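Local coordinates for serpin B3 (Homo sapiens, PDB 4ZK3), which belongs to the serpin family of protease inhibitors and probably traps target proteases by inserting its cleaved reactive loop into a central beta-sheet, at residues Asn8-Phe16 with Tyr29-Leu38; Ala137-Asn148 with Asn161-Ser170. All blocks are in the same frame, centred on the assembly; numbering follows the deposited sequence.

Contact 1 of 2, residues Asn8-Phe16 with Tyr29-Leu38; sequences NTKFMFDLF and YSPISITSAL
F11 is the main apolar knob on helix 4-19. Its ring fits among P31, I34, T35 and L38 of helix 31-42. CG lies anti to the backbone N (chi1 178°), which carries the ring across to this helix. I34 CG2 meets the ring edge in plane, 3.8 Å from F11 CE2. L15 CD1 lies over one face of the ring, and the same methyl is 3.9 Å from I34 CD1. M12 and P31 lie side by side, with M12 CG 3.7 Å from P31 CG.

One direct hydrogen bond crosses the contact. Y29 OH donates to M12 O at 2.6 Å. The hydroxyl comes from above the carbonyl plane, while F16 N reaches the same oxygen from the opposite face. This buried carbonyl therefore keeps its helical bond and gains a second donor. The ring below the hydroxyl packs on leucine: Y29 CE2 is 3.9 Å from L15 CD1.

Two waters join N8 to T35. One donates to both N8 O and T35 OG1. The other donates to N8 OD1 and accepts from T35 OG1.

The short helical segments cross at 106°, with axes 9.7 Å apart. S30 is the N-cap of helix 31-42; its OG accepts from S33 N. This is the packing of the first two helices of the serpin fold, entirely buried in its core.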
loop_
_atom_site.group_PDB
_atom_site.type_symbol
_atom_site.label_atom_id
_atom_site.label_comp_id
_atom_site.label_asym_id
_atom_site.label_seq_id
_atom_site.Cartn_x
_atom_site.Cartn_y
_atom_site.Cartn_z
ATOM N N ASN A 8 -5.147 1.429 10.382
ATOM C CA ASN A 8 -4.512 1.162 9.077
ATOM C C ASN A 8 -2.990 1.405 9.103
ATOM O O ASN A 8 -2.207 0.597 8.565
ATOM C CB ASN A 8 -5.232 1.989 7.996
ATOM C CG ASN A 8 -6.780 1.675 7.904
ATOM O OD1 ASN A 8 -7.253 0.574 8.272
ATOM N ND2 ASN A 8 -7.550 2.640 7.400
ATOM N N THR A 9 -2.586 2.508 9.743
ATOM C CA THR A 9 -1.175 2.832 9.937
ATOM C C THR A 9 -0.445 1.825 10.825
ATOM O O THR A 9 0.714 1.480 10.568
ATOM C CB THR A 9 -1.016 4.269 10.462
ATOM O OG1 THR A 9 -1.543 5.185 9.496
ATOM C CG2 THR A 9 0.471 4.614 10.653
ATOM N N LYS A 10 -1.113 1.299 11.839
ATOM C CA LYS A 10 -0.480 0.249 12.673
ATOM C C LYS A 10 -0.239 -1.042 11.930
ATOM O O LYS A 10 0.844 -1.651 12.007
ATOM C CB LYS A 10 -1.349 -0.028 13.908
ATOM C CG LYS A 10 -1.456 1.165 14.876
ATOM C CD LYS A 10 -2.435 0.870 16.007
ATOM C CE LYS A 10 -2.542 2.020 16.982
ATOM N NZ LYS A 10 -1.266 2.176 17.748
ATOM N N PHE A 11 -1.248 -1.463 11.188
ATOM C CA PHE A 11 -1.129 -2.618 10.298
ATOM C C PHE A 11 -0.010 -2.415 9.300
ATOM O O PHE A 11 0.806 -3.334 9.088
ATOM C CB PHE A 11 -2.481 -2.856 9.592
ATOM C CG PHE A 11 -2.478 -3.973 8.624
ATOM C CD1 PHE A 11 -2.085 -5.225 8.985
ATOM C CD2 PHE A 11 -2.955 -3.773 7.301
ATOM C CE1 PHE A 11 -2.125 -6.290 8.087
ATOM C CE2 PHE A 11 -2.967 -4.813 6.395
ATOM C CZ PHE A 11 -2.550 -6.089 6.780
ATOM N N MET A 12 0.084 -1.208 8.747
ATOM C CA MET A 12 1.206 -0.829 7.861
ATOM C C MET A 12 2.588 -1.082 8.516
ATOM O O MET A 12 3.462 -1.697 7.900
ATOM C CB MET A 12 1.083 0.649 7.398
ATOM C CG MET A 12 2.231 1.196 6.495
ATOM S SD MET A 12 2.080 2.969 6.352
ATOM C CE MET A 12 3.061 3.418 7.791
ATOM N N PHE A 13 2.793 -0.662 9.765
ATOM C CA PHE A 13 4.078 -0.959 10.422
ATOM C C PHE A 13 4.268 -2.441 10.752
ATOM O O PHE A 13 5.415 -2.958 10.664
ATOM C CB PHE A 13 4.285 -0.092 11.643
ATOM C CG PHE A 13 4.662 1.310 11.297
ATOM C CD1 PHE A 13 5.892 1.563 10.723
ATOM C CD2 PHE A 13 3.766 2.368 11.478
ATOM C CE1 PHE A 13 6.260 2.859 10.384
ATOM C CE2 PHE A 13 4.113 3.662 11.132
ATOM C CZ PHE A 13 5.365 3.914 10.578
ATOM N N ASP A 14 3.173 -3.131 11.092
ATOM C CA ASP A 14 3.277 -4.539 11.389
ATOM C C ASP A 14 3.724 -5.217 10.106
ATOM O O ASP A 14 4.521 -6.182 10.138
ATOM C CB ASP A 14 1.992 -5.178 11.873
ATOM C CG ASP A 14 1.459 -4.563 13.156
ATOM O OD1 ASP A 14 2.143 -3.767 13.837
ATOM O OD2 ASP A 14 0.287 -4.859 13.441
ATOM N N LEU A 15 3.256 -4.720 8.955
ATOM C CA LEU A 15 3.718 -5.329 7.693
ATOM C C LEU A 15 5.172 -5.079 7.465
ATOM O O LEU A 15 5.901 -5.990 7.046
ATOM C CB LEU A 15 2.936 -4.856 6.468
ATOM C CG LEU A 15 1.518 -5.400 6.366
ATOM C CD1 LEU A 15 0.727 -4.602 5.323
ATOM C CD2 LEU A 15 1.360 -6.851 6.082
ATOM N N PHE A 16 5.568 -3.844 7.668
ATOM C CA PHE A 16 6.909 -3.400 7.364
ATOM C C PHE A 16 7.978 -4.261 8.067
ATOM O O PHE A 16 8.972 -4.623 7.457
ATOM C CB PHE A 16 7.074 -1.930 7.725
ATOM C CG PHE A 16 8.387 -1.372 7.312
ATOM C CD1 PHE A 16 8.618 -1.000 6.017
ATOM C CD2 PHE A 16 9.434 -1.284 8.212
ATOM C CE1 PHE A 16 9.840 -0.505 5.623
ATOM C CE2 PHE A 16 10.667 -0.791 7.838
ATOM C CZ PHE A 16 10.879 -0.425 6.531
ATOM N N TYR A 29 4.706 -0.824 -1.015
ATOM C CA TYR A 29 3.431 -1.529 -0.882
ATOM C C TYR A 29 2.348 -0.520 -0.498
ATOM O O TYR A 29 2.653 0.629 -0.080
ATOM C CB TYR A 29 3.474 -2.638 0.163
ATOM C CG TYR A 29 3.770 -2.205 1.603
ATOM C CD1 TYR A 29 5.101 -1.993 2.030
ATOM C CD2 TYR A 29 2.765 -2.145 2.551
ATOM C CE1 TYR A 29 5.385 -1.602 3.351
ATOM C CE2 TYR A 29 3.031 -1.774 3.857
ATOM C CZ TYR A 29 4.345 -1.488 4.254
ATOM O OH TYR A 29 4.615 -1.181 5.589
ATOM N N SER A 30 1.128 -0.931 -0.777
ATOM C CA SER A 30 -0.065 -0.177 -0.376
ATOM C C SER A 30 -0.763 -0.874 0.759
ATOM O O SER A 30 -1.550 -1.807 0.542
ATOM C CB SER A 30 -1.054 -0.003 -1.520
ATOM O OG SER A 30 -2.234 0.620 -0.977
ATOM N N PRO A 31 -0.575 -0.353 1.969
ATOM C CA PRO A 31 -1.279 -0.956 3.091
ATOM C C PRO A 31 -2.792 -0.863 2.961
ATOM O O PRO A 31 -3.523 -1.763 3.368
ATOM C CB PRO A 31 -0.824 -0.115 4.294
ATOM C CG PRO A 31 -0.247 1.159 3.721
ATOM C CD PRO A 31 0.268 0.796 2.350
ATOM N N ILE A 32 -3.284 0.203 2.354
ATOM C CA ILE A 32 -4.748 0.403 2.213
ATOM C C ILE A 32 -5.351 -0.619 1.285
ATOM O O ILE A 32 -6.480 -1.129 1.509
ATOM C CB ILE A 32 -5.043 1.817 1.690
ATOM C CG1 ILE A 32 -5.077 2.782 2.846
ATOM C CG2 ILE A 32 -6.426 1.887 1.075
ATOM C CD1 ILE A 32 -6.222 2.494 3.828
ATOM N N SER A 33 -4.607 -0.947 0.236
ATOM C CA SER A 33 -5.050 -2.010 -0.707
ATOM C C SER A 33 -5.196 -3.324 0.004
ATOM O O SER A 33 -6.186 -4.086 -0.175
ATOM C CB SER A 33 -4.052 -2.097 -1.860
ATOM O OG SER A 33 -4.303 -3.249 -2.636
ATOM N N ILE A 34 -4.261 -3.593 0.893
ATOM C CA ILE A 34 -4.298 -4.858 1.619
ATOM C C ILE A 34 -5.413 -4.851 2.657
ATOM O O ILE A 34 -6.171 -5.819 2.784
ATOM C CB ILE A 34 -2.970 -5.130 2.267
ATOM C CG1 ILE A 34 -1.905 -5.162 1.194
ATOM C CG2 ILE A 34 -3.050 -6.443 2.978
ATOM C CD1 ILE A 34 -0.494 -5.156 1.698
ATOM N N THR A 35 -5.541 -3.758 3.375
ATOM C CA THR A 35 -6.668 -3.605 4.299
ATOM C C THR A 35 -7.984 -3.812 3.606
ATOM O O THR A 35 -8.858 -4.534 4.085
ATOM C CB THR A 35 -6.633 -2.250 4.981
ATOM O OG1 THR A 35 -5.471 -2.187 5.799
ATOM C CG2 THR A 35 -7.846 -2.104 5.851
ATOM N N SER A 36 -8.142 -3.187 2.454
ATOM C CA SER A 36 -9.399 -3.290 1.702
ATOM C C SER A 36 -9.714 -4.747 1.285
ATOM O O SER A 36 -10.848 -5.196 1.415
ATOM C CB SER A 36 -9.345 -2.316 0.520
ATOM O OG SER A 36 -10.488 -2.399 -0.290
ATOM N N ALA A 37 -8.752 -5.476 0.774
ATOM C CA ALA A 37 -8.969 -6.822 0.389
ATOM C C ALA A 37 -9.322 -7.708 1.571
ATOM O O ALA A 37 -10.209 -8.547 1.475
ATOM C CB ALA A 37 -7.717 -7.380 -0.329
ATOM N N LEU A 38 -8.629 -7.538 2.675
ATOM C CA LEU A 38 -8.903 -8.372 3.860
ATOM C C LEU A 38 -10.228 -7.987 4.537
ATOM O O LEU A 38 -10.848 -8.808 5.167
ATOM C CB LEU A 38 -7.712 -8.310 4.816
ATOM C CG LEU A 38 -6.444 -8.906 4.219
ATOM C CD1 LEU A 38 -5.308 -8.824 5.212
ATOM C CD2 LEU A 38 -6.691 -10.329 3.718
HETATM O O HOH W 1 -3.780 0.335 5.945
HETATM O O HOH W 2 -5.950 -1.935 8.763
#

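Contact 2 of 2, residues Ala137-Asn148 with Asn161-Ser170; sequences ANAPEESRKKIN and NLIPEGNIGS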
loop_
_atom_site.group_PDB
_atom_site.type_symbol
_atom_site.label_atom_id
_atom_site.label_comp_id
_atom_site.label_asym_id
_atom_site.label_seq_id
_atom_site.Cartn_x
_atom_site.Cartn_y
_atom_site.Cartn_z
ATOM N N ALA A 137 -13.440 -23.481 -13.304
ATOM C CA ALA A 137 -13.527 -24.945 -13.318
ATOM C C ALA A 137 -12.860 -25.487 -14.548
ATOM O O ALA A 137 -11.998 -26.333 -14.447
ATOM C CB ALA A 137 -14.976 -25.426 -13.264
ATOM N N ASN A 138 -13.240 -24.969 -15.707
ATOM C CA ASN A 138 -12.696 -25.482 -16.939
ATOM C C ASN A 138 -11.596 -24.661 -17.544
ATOM O O ASN A 138 -11.023 -25.093 -18.508
ATOM C CB ASN A 138 -13.782 -25.596 -17.988
ATOM C CG ASN A 138 -15.027 -26.244 -17.450
ATOM O OD1 ASN A 138 -16.115 -25.655 -17.509
ATOM N ND2 ASN A 138 -14.873 -27.399 -16.862
ATOM N N ALA A 139 -11.287 -23.481 -17.017
ATOM C CA ALA A 139 -10.342 -22.588 -17.690
ATOM C C ALA A 139 -9.605 -21.711 -16.671
ATOM O O ALA A 139 -9.667 -20.496 -16.723
ATOM C CB ALA A 139 -11.111 -21.770 -18.707
ATOM N N PRO A 140 -8.910 -22.359 -15.733
ATOM C CA PRO A 140 -8.352 -21.630 -14.601
ATOM C C PRO A 140 -7.217 -20.735 -15.031
ATOM O O PRO A 140 -7.019 -19.661 -14.440
ATOM C CB PRO A 140 -7.827 -22.721 -13.682
ATOM C CG PRO A 140 -7.599 -23.890 -14.595
ATOM C CD PRO A 140 -8.658 -23.804 -15.646
ATOM N N GLU A 141 -6.482 -21.163 -16.065
ATOM C CA GLU A 141 -5.367 -20.367 -16.553
ATOM C C GLU A 141 -5.847 -19.103 -17.270
ATOM O O GLU A 141 -5.338 -18.000 -17.083
ATOM C CB GLU A 141 -4.471 -21.219 -17.450
ATOM C CG GLU A 141 -3.373 -20.459 -18.120
ATOM C CD GLU A 141 -2.419 -19.809 -17.146
ATOM O OE1 GLU A 141 -2.249 -20.240 -15.955
ATOM O OE2 GLU A 141 -1.830 -18.827 -17.623
ATOM N N GLU A 142 -6.881 -19.258 -18.054
ATOM C CA GLU A 142 -7.387 -18.174 -18.850
ATOM C C GLU A 142 -8.153 -17.215 -17.884
ATOM O O GLU A 142 -8.222 -16.011 -18.092
ATOM C CB GLU A 142 -8.232 -18.759 -19.995
ATOM C CG GLU A 142 -8.515 -20.317 -19.917
ATOM C CD GLU A 142 -7.289 -21.332 -19.837
ATOM O OE1 GLU A 142 -7.231 -22.269 -18.945
ATOM O OE2 GLU A 142 -6.357 -21.216 -20.696
ATOM N N SER A 143 -8.713 -17.769 -16.820
ATOM C CA SER A 143 -9.355 -16.983 -15.788
ATOM C C SER A 143 -8.301 -16.105 -15.070
ATOM O O SER A 143 -8.510 -14.910 -14.932
ATOM C CB SER A 143 -10.074 -17.926 -14.800
ATOM O OG SER A 143 -11.247 -18.455 -15.397
ATOM N N ARG A 144 -7.192 -16.713 -14.663
ATOM C CA ARG A 144 -6.004 -15.992 -14.101
ATOM C C ARG A 144 -5.647 -14.785 -14.968
ATOM O O ARG A 144 -5.558 -13.630 -14.484
ATOM C CB ARG A 144 -4.819 -16.936 -13.900
ATOM C CG ARG A 144 -3.586 -16.328 -13.228
ATOM C CD ARG A 144 -2.461 -17.345 -13.122
ATOM N NE ARG A 144 -1.802 -17.536 -14.416
ATOM C CZ ARG A 144 -0.865 -16.747 -14.919
ATOM N NH1 ARG A 144 -0.391 -15.699 -14.246
ATOM N NH2 ARG A 144 -0.402 -17.005 -16.119
ATOM N N LYS A 145 -5.530 -15.005 -16.273
ATOM C CA LYS A 145 -5.124 -13.927 -17.164
ATOM C C LYS A 145 -6.157 -12.871 -17.295
ATOM O O LYS A 145 -5.846 -11.705 -17.410
ATOM C CB LYS A 145 -4.719 -14.449 -18.554
ATOM C CG LYS A 145 -3.511 -15.362 -18.471
ATOM C CD LYS A 145 -3.074 -15.798 -19.845
ATOM C CE LYS A 145 -1.991 -16.844 -19.744
ATOM N NZ LYS A 145 -1.063 -16.754 -20.904
ATOM N N LYS A 146 -7.412 -13.241 -17.293
ATOM C CA LYS A 146 -8.462 -12.212 -17.263
ATOM C C LYS A 146 -8.410 -11.317 -15.996
ATOM O O LYS A 146 -8.631 -10.124 -16.090
ATOM C CB LYS A 146 -9.824 -12.872 -17.318
ATOM C CG LYS A 146 -10.999 -11.935 -17.481
ATOM C CD LYS A 146 -12.270 -12.693 -17.900
ATOM C CE LYS A 146 -11.953 -14.099 -18.465
ATOM N NZ LYS A 146 -13.119 -14.762 -19.111
ATOM N N ILE A 147 -8.099 -11.895 -14.840
ATOM C CA ILE A 147 -8.073 -11.081 -13.575
ATOM C C ILE A 147 -6.866 -10.107 -13.659
ATOM O O ILE A 147 -7.011 -8.906 -13.410
ATOM C CB ILE A 147 -7.957 -12.002 -12.368
ATOM C CG1 ILE A 147 -9.291 -12.789 -12.214
ATOM C CG2 ILE A 147 -7.663 -11.259 -11.070
ATOM C CD1 ILE A 147 -9.141 -14.058 -11.384
ATOM N N ASN A 148 -5.712 -10.666 -14.014
ATOM C CA ASN A 148 -4.477 -9.912 -14.217
ATOM C C ASN A 148 -4.706 -8.737 -15.201
ATOM O O ASN A 148 -4.206 -7.639 -14.960
ATOM C CB ASN A 148 -3.305 -10.838 -14.602
ATOM C CG ASN A 148 -2.783 -11.686 -13.453
ATOM O OD1 ASN A 148 -3.045 -11.462 -12.282
ATOM N ND2 ASN A 148 -2.043 -12.698 -13.796
ATOM N N ASN A 161 0.585 -9.052 -14.250
ATOM C CA ASN A 161 0.791 -10.414 -13.775
ATOM C C ASN A 161 0.628 -10.523 -12.223
ATOM O O ASN A 161 1.369 -11.221 -11.523
ATOM C CB ASN A 161 2.113 -10.998 -14.313
ATOM C CG ASN A 161 2.174 -12.531 -14.212
ATOM O OD1 ASN A 161 3.033 -13.099 -13.548
ATOM N ND2 ASN A 161 1.271 -13.200 -14.900
ATOM N N LEU A 162 -0.364 -9.833 -11.686
ATOM C CA LEU A 162 -0.532 -9.789 -10.235
ATOM C C LEU A 162 -0.497 -11.185 -9.625
ATOM O O LEU A 162 0.163 -11.392 -8.639
ATOM C CB LEU A 162 -1.860 -9.078 -9.876
ATOM C CG LEU A 162 -2.197 -9.141 -8.361
ATOM C CD1 LEU A 162 -1.154 -8.413 -7.491
ATOM C CD2 LEU A 162 -3.612 -8.628 -8.151
ATOM N N ILE A 163 -1.217 -12.122 -10.265
ATOM C CA ILE A 163 -1.360 -13.478 -9.789
ATOM C C ILE A 163 -0.534 -14.410 -10.734
ATOM O O ILE A 163 -0.954 -14.666 -11.863
ATOM C CB ILE A 163 -2.810 -13.950 -9.773
ATOM C CG1 ILE A 163 -3.740 -13.021 -8.932
ATOM C CG2 ILE A 163 -2.868 -15.344 -9.169
ATOM C CD1 ILE A 163 -5.193 -13.342 -9.171
ATOM N N PRO A 164 0.642 -14.860 -10.276
ATOM C CA PRO A 164 1.455 -15.741 -11.104
ATOM C C PRO A 164 0.878 -17.164 -11.176
ATOM O O PRO A 164 -0.060 -17.506 -10.442
ATOM C CB PRO A 164 2.827 -15.717 -10.404
ATOM C CG PRO A 164 2.844 -14.421 -9.642
ATOM C CD PRO A 164 1.424 -14.382 -9.115
ATOM N N GLU A 165 1.423 -17.975 -12.079
ATOM C CA GLU A 165 0.912 -19.325 -12.298
ATOM C C GLU A 165 1.162 -20.012 -11.005
ATOM O O GLU A 165 2.066 -19.635 -10.274
ATOM C CB GLU A 165 1.719 -20.025 -13.385
ATOM C CG GLU A 165 1.849 -19.213 -14.663
ATOM C CD GLU A 165 2.711 -19.911 -15.674
ATOM O OE1 GLU A 165 3.793 -19.354 -16.002
ATOM O OE2 GLU A 165 2.284 -21.029 -16.091
ATOM N N GLY A 166 0.376 -21.016 -10.696
ATOM C CA GLY A 166 0.544 -21.719 -9.458
ATOM C C GLY A 166 -0.536 -21.350 -8.482
ATOM O O GLY A 166 -0.860 -22.120 -7.609
ATOM N N ASN A 167 -1.151 -20.187 -8.627
ATOM C CA ASN A 167 -2.062 -19.730 -7.537
ATOM C C ASN A 167 -3.539 -19.980 -7.807
ATOM O O ASN A 167 -4.303 -19.988 -6.869
ATOM C CB ASN A 167 -1.802 -18.238 -7.222
ATOM C CG ASN A 167 -0.394 -17.989 -6.685
ATOM O OD1 ASN A 167 0.492 -17.569 -7.427
ATOM N ND2 ASN A 167 -0.183 -18.223 -5.413
ATOM N N ILE A 168 -3.937 -20.086 -9.077
ATOM C CA ILE A 168 -5.302 -20.375 -9.510
ATOM C C ILE A 168 -5.353 -21.809 -10.127
ATOM O O ILE A 168 -4.473 -22.181 -10.894
ATOM C CB ILE A 168 -5.811 -19.390 -10.593
ATOM C CG1 ILE A 168 -5.807 -17.938 -10.116
ATOM C CG2 ILE A 168 -7.199 -19.765 -11.028
ATOM C CD1 ILE A 168 -6.299 -17.831 -8.699
ATOM N N GLY A 169 -6.410 -22.552 -9.806
ATOM C CA GLY A 169 -6.610 -23.953 -10.218
ATOM C C GLY A 169 -8.070 -24.205 -10.562
ATOM O O GLY A 169 -8.921 -23.301 -10.416
ATOM N N SER A 170 -8.405 -25.405 -11.041
ATOM C CA SER A 170 -9.812 -25.660 -11.471
ATOM C C SER A 170 -10.707 -25.818 -10.256
ATOM O O SER A 170 -11.938 -25.765 -10.352
ATOM C CB SER A 170 -9.906 -26.904 -12.343
ATOM O OG SER A 170 -9.314 -27.936 -11.602
HETATM O O HOH W 3 0.404 -20.097 -18.347
HETATM O O HOH W 4 -2.038 -7.534 -13.203
#
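Helix 140-153, known as helix F in serpins, lies across the outer face of the large central sheet. The loop after it, here N161-S170, runs back alongside it, before strand 174-185. R144 and N148 tie the two together through I163.

N148 meets the I163 backbone with both ends of its amide. N148 OD1 accepts from I163 N at 2.8 Å, and N148 ND2 donates to I163 O at 3.0 Å. The second bond is nearly straight (174°), though ND2 sits above the carbonyl plane. R144 NH1 also donates to I163 O, at 2.7 Å and in the carbonyl plane. Two side-chain donors thus grip one oxygen.

The R144 chain is extended to CD and then turns at chi3 (76°). The guanidinium keeps I163 O in its plane, while E165 CG lies over one face, 3.5 Å from R144 NH2. Side-on, NE and NH2 bond to the two carboxylate oxygens of E141, one helical turn earlier.

Apolar contacts flank this polar group. I147 CG2 is 3.7 Å from I163 CD1, and I168 CG2 is 4.0 Å from P140 CB. P140 CB also packs on the loop backbone, 3.5 Å from G169 C.

Both polar atoms of the N148 amide and the buried guanidinium of R144 are engaged. The two-point grip on E141 should limit rotation of the guanidinium and would partly balance its charge. All three direct hydrogen bonds between helix and loop fall on the backbone of I163, with E165 adding packing through its CG rather than a direct ion pair.

Overall arrangement
Contacts 1 and 2 lie on opposite faces of the large central serpin sheet. Their centres are 25 Å apart, and their nearest atoms are about 8 Å apart without touching. Strand 340-351 runs between them. From contact 1, S30, I34 and A37 touch its A345, T347 and V349. From contact 2, L162, I163 and I168 touch the alternate residues A346, A348 and V350. This strand pairs with 174-185 and 325-336, which is consistent with a reactive loop inserted into the sheet. The centre of contact 1 lies about 6 Å from the centre of the chain, that of contact 2 about 23 Å.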